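Local coordinates for conserved hypothetical protein (Caulobacter vibrioides, PDB 1XFJ), which probably acts as a purine nucleoside phosphorylase of the YfiH/LACC1 family, cleaving inosine and methylthioadenosine with phosphate and deaminating adenosine, at residues 79-84 with 142-147; 96-101 with 105-110; 135-140 with 207-212; 177-182 with 191-196; 231-234 with 240-243. One frame throughout, in Å; residues are numbered along the deposited sequence.

Overall arrangement
Read from the N terminus, the chain first enters contact 1 at 79-84, on an outermost strand of the six-stranded sheet. Before that loop closes at 142-147, contact 2 is opened and shut: 96-101 turns back within three residues into 105-110, passing from the six-stranded to the five-stranded sheet. Contact 3 starts at 135-140, also inside the loop of contact 1, but closes far beyond it at 207-212, so the two cross and bring three helices together. Contact 4, nested in contact 3, packs helix 176-185 on an edge strand of the three-stranded sheet; D212 and R191 join the two. Contact 5 follows in series as a short surface loop folded against helix 239-244.

Contact 1 (79-84 with 142-147); sequences TIAIVA and VQSAVD
S144, on helix 141-151, reaches across to the backbone of T79 just before strand 81-83 begins, and its short side chain carries most of the meeting. Its CB already lies close to the chain opposite, the CB atoms of T79 and S144 being 4.2 Å apart. One bond further out, the hydroxyl is set anti to the backbone N of S144 (chi1 177°), which aims it from the helix at the carbonyl of T79. There S144 OG donates a hydrogen bond to T79 O at 2.5 Å, a length so short that its exact value is doubtful.

Strand 81-83, which follows this acceptor, is an outermost one of the six-stranded mixed sheet, and helix 141-151 comes up beside it within the alpha-beta-beta-alpha arrangement of the protein. Backbone hydrogen bonds of I80 with D96, and of I82 with A97 and V99, tie the segment to strand 97-100 and the residue just before it.

The same hydroxyl has a second polar partner: water 1 donates to S144 OG at 3.0 Å and accepts from the amide A81 N at 2.9 Å. The serine oxygen is thus gripped twice, directly by the chain before the strand and through water by the strand itself. Next to the hydroxyl, the methyl of A81 points at the helix, with A81 CB 3.7 Å from S144 OG and 4.1 Å from A145 CA. Two alanines at this point let the backbones come near, the CA atoms of A81 and A145 standing 5.4 Å apart.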
# COMPACT_ATOMS: atom_id res chain seq x y z
N THR A 79 11.17 4.43 -5.37
CA THR A 79 11.15 5.13 -4.09
C THR A 79 10.69 6.56 -4.38
O THR A 79 10.87 7.47 -3.57
CB THR A 79 12.55 5.18 -3.45
OG1 THR A 79 13.45 5.92 -4.29
CG2 THR A 79 13.09 3.77 -3.25
N ILE A 80 10.10 6.75 -5.56
CA ILE A 80 9.61 8.06 -5.98
C ILE A 80 8.31 8.45 -5.29
O ILE A 80 7.29 7.76 -5.39
CB ILE A 80 9.38 8.11 -7.51
CG1 ILE A 80 10.68 7.80 -8.25
CG2 ILE A 80 8.84 9.47 -7.92
CD1 ILE A 80 10.52 7.68 -9.75
N ALA A 81 8.35 9.58 -4.57
CA ALA A 81 7.19 10.09 -3.86
C ALA A 81 6.73 11.36 -4.56
O ALA A 81 7.47 12.35 -4.62
CB ALA A 81 7.54 10.38 -2.41
N ILE A 82 5.51 11.33 -5.08
CA ILE A 82 4.93 12.46 -5.80
C ILE A 82 3.96 13.26 -4.94
O ILE A 82 3.19 12.69 -4.15
CB ILE A 82 4.16 11.97 -7.05
CG1 ILE A 82 5.09 11.12 -7.93
CG2 ILE A 82 3.63 13.16 -7.84
CD1 ILE A 82 6.30 11.85 -8.45
N VAL A 83 3.99 14.58 -5.08
CA VAL A 83 3.09 15.44 -4.34
C VAL A 83 1.85 15.72 -5.19
O VAL A 83 1.96 16.02 -6.38
CB VAL A 83 3.76 16.79 -3.99
CG1 VAL A 83 2.72 17.77 -3.45
CG2 VAL A 83 4.85 16.57 -2.95
N ALA A 84 0.68 15.60 -4.57
CA ALA A 84 -0.58 15.85 -5.25
C ALA A 84 -1.32 16.99 -4.55
O ALA A 84 -1.73 16.84 -3.40
CB ALA A 84 -1.44 14.59 -5.23
N VAL A 142 9.85 4.09 1.96
CA VAL A 142 9.28 4.61 3.20
C VAL A 142 9.97 5.91 3.60
O VAL A 142 9.31 6.91 3.87
CB VAL A 142 9.39 3.59 4.35
CG1 VAL A 142 8.86 4.21 5.65
CG2 VAL A 142 8.60 2.34 4.03
N GLN A 143 11.30 5.89 3.64
CA GLN A 143 12.04 7.09 4.00
C GLN A 143 11.75 8.20 3.00
O GLN A 143 11.67 9.37 3.36
CB GLN A 143 13.55 6.80 4.03
CG GLN A 143 14.43 7.98 4.46
CD GLN A 143 14.20 8.41 5.90
OE1 GLN A 143 13.54 9.42 6.18
NE2 GLN A 143 14.75 7.64 6.84
N SER A 144 11.58 7.83 1.73
CA SER A 144 11.30 8.81 0.69
C SER A 144 9.97 9.52 0.91
O SER A 144 9.87 10.74 0.79
CB SER A 144 11.29 8.15 -0.69
OG SER A 144 10.96 9.10 -1.69
N ALA A 145 8.95 8.73 1.26
CA ALA A 145 7.62 9.28 1.51
C ALA A 145 7.68 10.22 2.71
O ALA A 145 7.07 11.29 2.71
CB ALA A 145 6.63 8.16 1.76
N VAL A 146 8.41 9.81 3.74
CA VAL A 146 8.55 10.63 4.94
C VAL A 146 9.28 11.92 4.58
O VAL A 146 8.87 13.01 4.99
CB VAL A 146 9.33 9.88 6.05
CG1 VAL A 146 9.69 10.83 7.18
CG2 VAL A 146 8.47 8.73 6.60
N ASP A 147 10.36 11.81 3.81
CA ASP A 147 11.12 13.00 3.41
C ASP A 147 10.25 13.97 2.60
O ASP A 147 10.34 15.18 2.77
CB ASP A 147 12.34 12.61 2.58
CG ASP A 147 13.44 11.95 3.41
OD1 ASP A 147 13.33 11.91 4.66
OD2 ASP A 147 14.42 11.47 2.79
O HOH W 1 10.87 10.90 -4.15

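Contact 2 (96-101 with 105-110)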
# COMPACT_ATOMS: atom_id res chain seq x y z
N ASP A 96 5.63 5.72 -6.61
CA ASP A 96 5.13 4.69 -5.71
C ASP A 96 4.69 5.22 -4.36
O ASP A 96 4.61 4.48 -3.38
CB ASP A 96 6.19 3.60 -5.56
CG ASP A 96 6.32 2.77 -6.82
OD1 ASP A 96 5.64 1.72 -6.91
OD2 ASP A 96 7.08 3.18 -7.73
N ALA A 97 4.38 6.52 -4.33
CA ALA A 97 3.89 7.17 -3.12
C ALA A 97 3.21 8.47 -3.52
O ALA A 97 3.69 9.18 -4.40
CB ALA A 97 5.05 7.45 -2.16
N VAL A 98 2.08 8.76 -2.89
CA VAL A 98 1.34 9.98 -3.17
C VAL A 98 1.23 10.77 -1.87
O VAL A 98 0.69 10.27 -0.88
CB VAL A 98 -0.07 9.67 -3.73
CG1 VAL A 98 -0.81 10.96 -4.04
CG2 VAL A 98 0.06 8.81 -4.98
N VAL A 99 1.75 11.99 -1.88
CA VAL A 99 1.75 12.85 -0.70
C VAL A 99 0.94 14.12 -0.93
O VAL A 99 0.95 14.67 -2.03
CB VAL A 99 3.20 13.25 -0.35
CG1 VAL A 99 3.22 14.09 0.91
CG2 VAL A 99 4.05 12.00 -0.18
N SER A 100 0.25 14.59 0.10
CA SER A 100 -0.55 15.80 -0.05
C SER A 100 -0.85 16.54 1.24
O SER A 100 -0.91 15.94 2.32
CB SER A 100 -1.88 15.46 -0.75
OG SER A 100 -2.65 16.64 -0.96
N LYS A 101 -1.03 17.85 1.12
CA LYS A 101 -1.36 18.72 2.24
C LYS A 101 -2.62 19.46 1.80
O LYS A 101 -3.04 20.43 2.43
CB LYS A 101 -0.24 19.73 2.49
CG LYS A 101 -0.04 20.74 1.37
CD LYS A 101 1.05 21.75 1.71
CE LYS A 101 1.28 22.73 0.57
NZ LYS A 101 2.32 23.74 0.91
N VAL A 105 -7.91 15.93 -1.58
CA VAL A 105 -7.07 15.01 -2.33
C VAL A 105 -7.00 13.65 -1.64
O VAL A 105 -6.73 13.57 -0.45
CB VAL A 105 -5.63 15.55 -2.49
CG1 VAL A 105 -4.73 14.48 -3.09
CG2 VAL A 105 -5.65 16.78 -3.38
N ILE A 106 -7.27 12.60 -2.40
CA ILE A 106 -7.23 11.25 -1.87
C ILE A 106 -5.95 10.59 -2.36
O ILE A 106 -5.81 10.31 -3.54
CB ILE A 106 -8.43 10.41 -2.37
CG1 ILE A 106 -9.74 11.10 -1.99
CG2 ILE A 106 -8.38 9.02 -1.76
CD1 ILE A 106 -10.97 10.46 -2.61
N CYS A 107 -5.01 10.36 -1.44
CA CYS A 107 -3.74 9.73 -1.79
C CYS A 107 -3.94 8.22 -1.75
O CYS A 107 -4.33 7.67 -0.73
CB CYS A 107 -2.65 10.13 -0.79
SG CYS A 107 -2.33 11.90 -0.71
N GLY A 108 -3.67 7.55 -2.87
CA GLY A 108 -3.86 6.11 -2.90
C GLY A 108 -2.69 5.30 -3.42
O GLY A 108 -1.85 5.80 -4.18
N ALA A 109 -2.63 4.05 -2.99
CA ALA A 109 -1.60 3.10 -3.40
C ALA A 109 -2.30 1.78 -3.70
O ALA A 109 -3.28 1.43 -3.03
CB ALA A 109 -0.58 2.91 -2.28
N MSE A 110 -1.81 1.06 -4.71
CA MSE A 110 -2.39 -0.22 -5.11
C MSE A 110 -1.48 -1.38 -4.73
O MSE A 110 -0.26 -1.24 -4.73
CB MSE A 110 -2.59 -0.27 -6.62
CG MSE A 110 -3.47 0.79 -7.22
SE MSE A 110 -3.53 0.50 -9.12
CE MSE A 110 -1.77 1.16 -9.57
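V105 meets S100 as the chain comes out of its tight turn: V105 CB lies 3.5 Å from S100 OG, and its CG1 branch, set anti to the backbone N (chi1 171°), also comes up against the serine. The hydroxyl itself is engaged by backbone atoms beyond the two segments, hydrogen-bonding with A84 O and T102 N, so V105 presents only hydrocarbon to an oxygen already provided for. I106 next turns its side chain the other way, toward F63, L70 and strand 253-259.

C107 then points back and fills the middle of the contact. Its CB is 3.3 Å from V98 O. With the sulfur anti to the carbonyl carbon and beside the backbone N (chi1 -60°), C107 SG comes 3.6 Å from S100 CB and 3.8 Å from V98 CG1, lying between the two side chains of the opposite strand.

The arrangement is a beta arch. Strands 97-100 and 106-110 run antiparallel at 169°, yet they exchange no hydrogen bonds, because the first belongs to the six-stranded sheet and the second to the five-stranded one; they face each other through side chains across the central beta layers of the alpha-beta-beta-alpha fold. The axes of these short segments approach to 6.2 Å, with cysteine, serine and valine side chains between them.

At G108 the backbone itself is met by the other branch of V98, whose CG2 lies 3.7 Å from G108 O. The strand then draws away from its partner, and at M110, a selenomethionine, the side chain packs on V72 and L254.

Contact 3 (135-140 with 207-212)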
# COMPACT_ATOMS: atom_id res chain seq x y z
N ARG A 135 11.05 -4.56 -3.24
CA ARG A 135 12.03 -3.68 -3.88
C ARG A 135 11.97 -2.26 -3.33
O ARG A 135 12.98 -1.70 -2.93
CB ARG A 135 11.84 -3.67 -5.40
CG ARG A 135 12.97 -2.98 -6.16
CD ARG A 135 12.73 -3.02 -7.67
NE ARG A 135 12.77 -4.38 -8.21
CZ ARG A 135 13.88 -5.08 -8.43
NH1 ARG A 135 15.07 -4.55 -8.16
NH2 ARG A 135 13.80 -6.31 -8.92
N GLY A 136 10.77 -1.68 -3.32
CA GLY A 136 10.61 -0.33 -2.81
C GLY A 136 11.03 -0.24 -1.36
O GLY A 136 11.72 0.70 -0.95
N ALA A 137 10.61 -1.21 -0.56
CA ALA A 137 10.95 -1.22 0.85
C ALA A 137 12.47 -1.27 1.04
O ALA A 137 13.03 -0.52 1.84
CB ALA A 137 10.31 -2.42 1.54
N LEU A 138 13.13 -2.15 0.29
CA LEU A 138 14.58 -2.28 0.40
C LEU A 138 15.30 -1.01 -0.04
O LEU A 138 16.26 -0.58 0.61
CB LEU A 138 15.07 -3.45 -0.45
CG LEU A 138 16.58 -3.67 -0.45
CD1 LEU A 138 17.05 -4.01 0.95
CD2 LEU A 138 16.93 -4.79 -1.42
N ASP A 139 14.85 -0.41 -1.14
CA ASP A 139 15.49 0.78 -1.67
C ASP A 139 15.20 2.09 -0.92
O ASP A 139 15.91 3.08 -1.11
CB ASP A 139 15.14 0.94 -3.16
CG ASP A 139 15.70 -0.20 -4.01
OD1 ASP A 139 16.70 -0.83 -3.59
OD2 ASP A 139 15.15 -0.46 -5.11
N GLY A 140 14.17 2.09 -0.08
CA GLY A 140 13.87 3.29 0.69
C GLY A 140 12.61 4.09 0.38
O GLY A 140 12.56 5.30 0.64
N PRO A 207 5.78 -7.21 6.32
CA PRO A 207 5.27 -6.17 7.21
C PRO A 207 6.25 -5.79 8.32
O PRO A 207 6.38 -4.61 8.66
CB PRO A 207 3.96 -6.77 7.74
CG PRO A 207 4.19 -8.25 7.64
CD PRO A 207 4.89 -8.38 6.32
N ALA A 208 6.94 -6.77 8.89
CA ALA A 208 7.89 -6.46 9.95
C ALA A 208 9.04 -5.63 9.39
O ALA A 208 9.54 -4.72 10.06
CB ALA A 208 8.41 -7.75 10.59
N PHE A 209 9.46 -5.94 8.17
CA PHE A 209 10.55 -5.19 7.56
C PHE A 209 10.11 -3.76 7.30
O PHE A 209 10.87 -2.81 7.52
CB PHE A 209 11.00 -5.82 6.25
CG PHE A 209 12.13 -5.09 5.58
CD1 PHE A 209 13.40 -5.11 6.13
CD2 PHE A 209 11.90 -4.32 4.44
CE1 PHE A 209 14.45 -4.39 5.55
CE2 PHE A 209 12.94 -3.59 3.86
CZ PHE A 209 14.21 -3.62 4.41
N VAL A 210 8.89 -3.59 6.81
CA VAL A 210 8.36 -2.26 6.53
C VAL A 210 8.21 -1.46 7.83
O VAL A 210 8.45 -0.25 7.84
CB VAL A 210 7.00 -2.36 5.82
CG1 VAL A 210 6.41 -0.97 5.62
CG2 VAL A 210 7.18 -3.04 4.47
N LEU A 211 7.81 -2.13 8.91
CA LEU A 211 7.68 -1.44 10.20
C LEU A 211 9.06 -0.96 10.64
O LEU A 211 9.19 0.10 11.25
CB LEU A 211 7.06 -2.37 11.25
CG LEU A 211 5.55 -2.60 11.13
CD1 LEU A 211 5.12 -3.72 12.06
CD2 LEU A 211 4.80 -1.31 11.45
N ASP A 212 10.08 -1.75 10.32
CA ASP A 212 11.45 -1.40 10.66
C ASP A 212 11.87 -0.16 9.86
O ASP A 212 12.57 0.71 10.37
CB ASP A 212 12.41 -2.55 10.34
CG ASP A 212 13.87 -2.16 10.49
OD1 ASP A 212 14.34 -2.01 11.63
OD2 ASP A 212 14.55 -2.00 9.45
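F209 swings its ring away from its own helix toward A137 and L138, with CG anti to the backbone N (chi1 -180°) and the ring turned to a chi2 of 71°, so that one edge leads into helix 134-139. Atom F209 CE2 does most of the touching, 3.7 Å from A137 CB. The backbone of A137 lies at the same edge: A137 O, near the ring plane, is also 3.7 Å from F209 CE2. Further round the rim, F209 CZ comes 4.5 Å from L138 CD1, a loose contact at the margin. The next residue, V210, adds its CG2 methyl, 4.3 Å from A137 CB, so the alanine methyl meets both the phenylalanine and the valine.

The two short helical segments lie 10.1 Å apart axis to axis at an angle of 31°, running in broadly the same direction. V210 also rests on A115, V117 and V163 of the six-stranded sheet, while the F209 ring meets F182 edge-to-face.

No hydrogen bond joins the two segments. Cohesion comes mainly from apolar contact, most of it buried, probably helped slightly by electrostatics, since the weakly positive C-H rim of the ring faces the negative end of the A137 carbonyl.

Contact 4 (177-182 with 191-196); sequences EFLHRF and RFFKPG
F193 inserts its ring among three side chains of helix 176-185. L179 covers one face by a CH-pi contact, its CD1 methyl standing 3.6 Å from the centroid of the F193 ring and only 16° off the normal. The rim is occupied by the two phenylalanines: F178 CD2 approaches F193 CE1 at 3.6 Å, edge against edge, and F182 CB approaches F193 CE2 at 3.7 Å. Beyond that methylene, the F193 edge is directed toward the face of F182 in an offset edge-to-face pair, with centroids 5.8 Å apart and planes at 69°.

The first torsion matters most for L179, whose end comes nearer to the strand than its CB direction suggests: with CG anti to N (chi1 165°), CD1 is carried over the ring. F204 of strand 201-204 meets all three phenylalanine rings, edge-to-face with F178 and at intermediate tilts with F182 and F193.

Strand 193-195 is an outermost strand of the small antiparallel sheet, joined to strand 201-204 through backbone hydrogen bonding of K194 with F203. Segment 177-182 packs over it, running broadly against the strand direction, and turns F178 and F182 also toward W134 on helix 134-139.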
# COMPACT_ATOMS: atom_id res chain seq x y z
N GLU A 177 18.73 -16.05 -3.28
CA GLU A 177 19.25 -14.84 -3.90
C GLU A 177 18.54 -13.64 -3.27
O GLU A 177 19.12 -12.57 -3.11
CB GLU A 177 18.99 -14.86 -5.41
CG GLU A 177 17.52 -14.83 -5.81
CD GLU A 177 16.74 -16.02 -5.28
OE1 GLU A 177 17.15 -17.17 -5.56
OE2 GLU A 177 15.73 -15.80 -4.58
N PHE A 178 17.27 -13.85 -2.91
CA PHE A 178 16.44 -12.83 -2.27
C PHE A 178 16.99 -12.58 -0.87
O PHE A 178 17.23 -11.44 -0.48
CB PHE A 178 15.00 -13.34 -2.17
CG PHE A 178 14.01 -12.32 -1.68
CD1 PHE A 178 13.21 -11.61 -2.57
CD2 PHE A 178 13.86 -12.09 -0.31
CE1 PHE A 178 12.27 -10.69 -2.11
CE2 PHE A 178 12.92 -11.18 0.16
CZ PHE A 178 12.12 -10.48 -0.74
N LEU A 179 17.20 -13.67 -0.13
CA LEU A 179 17.74 -13.59 1.22
C LEU A 179 19.07 -12.85 1.24
O LEU A 179 19.27 -11.91 2.01
CB LEU A 179 17.97 -15.01 1.77
CG LEU A 179 18.86 -15.04 3.02
CD1 LEU A 179 18.11 -14.42 4.19
CD2 LEU A 179 19.26 -16.47 3.33
N HIS A 180 19.98 -13.29 0.39
CA HIS A 180 21.30 -12.69 0.32
C HIS A 180 21.27 -11.23 -0.10
O HIS A 180 22.07 -10.43 0.38
CB HIS A 180 22.18 -13.53 -0.61
CG HIS A 180 22.41 -14.92 -0.12
ND1 HIS A 180 22.75 -15.96 -0.95
CD2 HIS A 180 22.31 -15.45 1.13
CE1 HIS A 180 22.86 -17.07 -0.24
NE2 HIS A 180 22.60 -16.79 1.02
N ARG A 181 20.34 -10.87 -0.98
CA ARG A 181 20.24 -9.48 -1.42
C ARG A 181 19.94 -8.59 -0.22
O ARG A 181 20.56 -7.55 -0.03
CB ARG A 181 19.12 -9.32 -2.46
CG ARG A 181 18.99 -7.90 -2.99
CD ARG A 181 17.83 -7.76 -3.98
NE ARG A 181 18.00 -8.60 -5.16
CZ ARG A 181 17.24 -9.65 -5.45
NH1 ARG A 181 16.24 -10.00 -4.64
NH2 ARG A 181 17.47 -10.35 -6.55
N PHE A 182 18.97 -9.01 0.60
CA PHE A 182 18.61 -8.23 1.79
C PHE A 182 19.72 -8.22 2.83
O PHE A 182 20.01 -7.17 3.41
CB PHE A 182 17.33 -8.78 2.42
CG PHE A 182 16.07 -8.19 1.84
CD1 PHE A 182 15.63 -8.57 0.58
CD2 PHE A 182 15.37 -7.21 2.53
CE1 PHE A 182 14.50 -7.98 0.01
CE2 PHE A 182 14.24 -6.61 1.97
CZ PHE A 182 13.81 -7.00 0.71
N ARG A 191 17.07 -10.82 10.19
CA ARG A 191 16.17 -11.18 11.29
C ARG A 191 14.71 -11.24 10.84
O ARG A 191 13.84 -11.72 11.59
CB ARG A 191 16.33 -10.20 12.45
CG ARG A 191 15.91 -8.76 12.16
CD ARG A 191 16.11 -7.91 13.42
NE ARG A 191 15.53 -6.57 13.33
CZ ARG A 191 16.06 -5.56 12.63
NH1 ARG A 191 17.18 -5.73 11.95
NH2 ARG A 191 15.46 -4.38 12.63
N PHE A 192 14.43 -10.77 9.63
CA PHE A 192 13.08 -10.78 9.10
C PHE A 192 12.84 -11.99 8.20
O PHE A 192 11.85 -12.05 7.47
CB PHE A 192 12.81 -9.48 8.33
CG PHE A 192 12.89 -8.26 9.20
CD1 PHE A 192 11.96 -8.06 10.22
CD2 PHE A 192 13.90 -7.32 9.02
CE1 PHE A 192 12.05 -6.95 11.05
CE2 PHE A 192 13.99 -6.21 9.84
CZ PHE A 192 13.07 -6.02 10.86
N PHE A 193 13.77 -12.94 8.26
CA PHE A 193 13.66 -14.16 7.48
C PHE A 193 13.48 -15.34 8.43
O PHE A 193 14.12 -15.40 9.48
CB PHE A 193 14.91 -14.34 6.62
CG PHE A 193 14.99 -13.38 5.47
CD1 PHE A 193 14.46 -13.72 4.22
CD2 PHE A 193 15.58 -12.13 5.63
CE1 PHE A 193 14.52 -12.83 3.16
CE2 PHE A 193 15.64 -11.23 4.57
CZ PHE A 193 15.10 -11.57 3.33
N LYS A 194 12.61 -16.26 8.05
CA LYS A 194 12.31 -17.42 8.88
C LYS A 194 12.56 -18.71 8.11
O LYS A 194 12.61 -18.70 6.88
CB LYS A 194 10.86 -17.35 9.34
CG LYS A 194 10.49 -16.02 9.99
CD LYS A 194 8.98 -15.78 10.00
CE LYS A 194 8.24 -16.83 10.81
NZ LYS A 194 6.77 -16.57 10.82
N PRO A 195 12.71 -19.84 8.82
CA PRO A 195 12.95 -21.12 8.15
C PRO A 195 11.86 -21.39 7.11
O PRO A 195 10.68 -21.19 7.37
CB PRO A 195 12.91 -22.12 9.30
CG PRO A 195 13.49 -21.31 10.43
CD PRO A 195 12.75 -20.00 10.28
N GLY A 196 12.28 -21.85 5.93
CA GLY A 196 11.33 -22.13 4.86
C GLY A 196 11.05 -23.60 4.64
O GLY A 196 11.44 -24.45 5.45

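Contact 5 (231-234 with 240-243); sequences AEEE and RRAF
The loop between strand 221-224 and helix 239-244 folds back over the first turn of that helix, where the side chain of E233 lies across the guanidinium of R241. The touching is mainly face-on: E233 CB sits over the centre of the flat group, 3.5 Å from R241 CZ. From there the glutamate chain extends past the rim, and E233 OE2 ends 3.7 Å from R241 NE. This is a long salt bridge of charges only, since the oxygen lies well out of the guanidinium plane, and the carboxylate plane is tilted 47° from it. Water 2 makes the properly directed link, donating to E233 OE2 at 3.2 Å and accepting from R241 NH2, in the plane of the group, at 2.9 Å.

A bend in the arginine (chi3 61°) brings the guanidinium flat against the loop, where carbonyls fix its rotation: NH1 donates to T229 O and R230 O, NH2 to F236 O. These bonds tie R241 to the loop on both sides of E233 in sequence.

E233 O accepts from R27 NH1. The loop thus runs from strand 221-224 into helix 239-244, where R240 links the helix through its backbone N to D113 and through NH1 to E173 O of strand 173-175.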
# COMPACT_ATOMS: atom_id res chain seq x y z
N ALA A 231 -3.41 -15.44 2.23
CA ALA A 231 -4.17 -16.39 3.02
C ALA A 231 -5.68 -16.17 3.03
O ALA A 231 -6.44 -17.14 3.09
CB ALA A 231 -3.65 -16.40 4.44
N GLU A 232 -6.12 -14.92 2.96
CA GLU A 232 -7.55 -14.61 3.01
C GLU A 232 -8.16 -14.27 1.66
O GLU A 232 -8.45 -13.11 1.37
CB GLU A 232 -7.80 -13.46 3.98
CG GLU A 232 -7.20 -13.69 5.36
CD GLU A 232 -7.57 -12.58 6.33
OE1 GLU A 232 -8.76 -12.47 6.67
OE2 GLU A 232 -6.66 -11.83 6.74
N GLU A 233 -8.37 -15.29 0.84
CA GLU A 233 -8.94 -15.13 -0.49
C GLU A 233 -10.35 -14.53 -0.43
O GLU A 233 -10.81 -13.92 -1.39
CB GLU A 233 -8.97 -16.48 -1.20
CG GLU A 233 -9.67 -16.49 -2.54
CD GLU A 233 -9.54 -17.82 -3.25
OE1 GLU A 233 -9.70 -18.87 -2.58
OE2 GLU A 233 -9.28 -17.83 -4.47
N GLU A 234 -11.01 -14.70 0.71
CA GLU A 234 -12.35 -14.17 0.91
C GLU A 234 -12.35 -12.65 0.83
O GLU A 234 -13.30 -12.04 0.32
CB GLU A 234 -12.87 -14.59 2.30
CG GLU A 234 -14.20 -13.96 2.70
CD GLU A 234 -14.55 -14.22 4.16
OE1 GLU A 234 -13.83 -15.00 4.83
OE2 GLU A 234 -15.56 -13.65 4.65
N ARG A 240 0.66 -13.71 -5.41
CA ARG A 240 1.24 -15.03 -5.17
C ARG A 240 0.21 -16.13 -5.39
O ARG A 240 0.51 -17.16 -5.98
CB ARG A 240 1.82 -15.11 -3.75
CG ARG A 240 2.48 -16.45 -3.41
CD ARG A 240 3.46 -16.90 -4.49
NE ARG A 240 4.53 -15.94 -4.75
CZ ARG A 240 5.60 -15.77 -3.98
NH1 ARG A 240 5.76 -16.50 -2.88
NH2 ARG A 240 6.52 -14.87 -4.31
N ARG A 241 -1.01 -15.90 -4.93
CA ARG A 241 -2.05 -16.90 -5.12
C ARG A 241 -2.34 -17.04 -6.62
O ARG A 241 -2.57 -18.13 -7.12
CB ARG A 241 -3.32 -16.51 -4.36
CG ARG A 241 -4.28 -17.67 -4.14
CD ARG A 241 -5.33 -17.30 -3.10
NE ARG A 241 -6.13 -16.17 -3.55
CZ ARG A 241 -6.27 -15.03 -2.87
NH1 ARG A 241 -5.68 -14.87 -1.70
NH2 ARG A 241 -7.01 -14.06 -3.38
N ALA A 242 -2.31 -15.91 -7.33
CA ALA A 242 -2.55 -15.90 -8.76
C ALA A 242 -1.46 -16.72 -9.46
O ALA A 242 -1.74 -17.45 -10.41
CB ALA A 242 -2.54 -14.47 -9.29
N PHE A 243 -0.23 -16.58 -8.98
CA PHE A 243 0.90 -17.31 -9.55
C PHE A 243 0.69 -18.81 -9.41
O PHE A 243 0.86 -19.56 -10.37
CB PHE A 243 2.19 -16.90 -8.83
CG PHE A 243 3.38 -17.74 -9.21
CD1 PHE A 243 3.90 -17.68 -10.50
CD2 PHE A 243 3.95 -18.61 -8.29
CE1 PHE A 243 4.99 -18.48 -10.86
CE2 PHE A 243 5.03 -19.41 -8.65
CZ PHE A 243 5.55 -19.35 -9.93
O HOH W 2 -7.90 -15.27 -5.84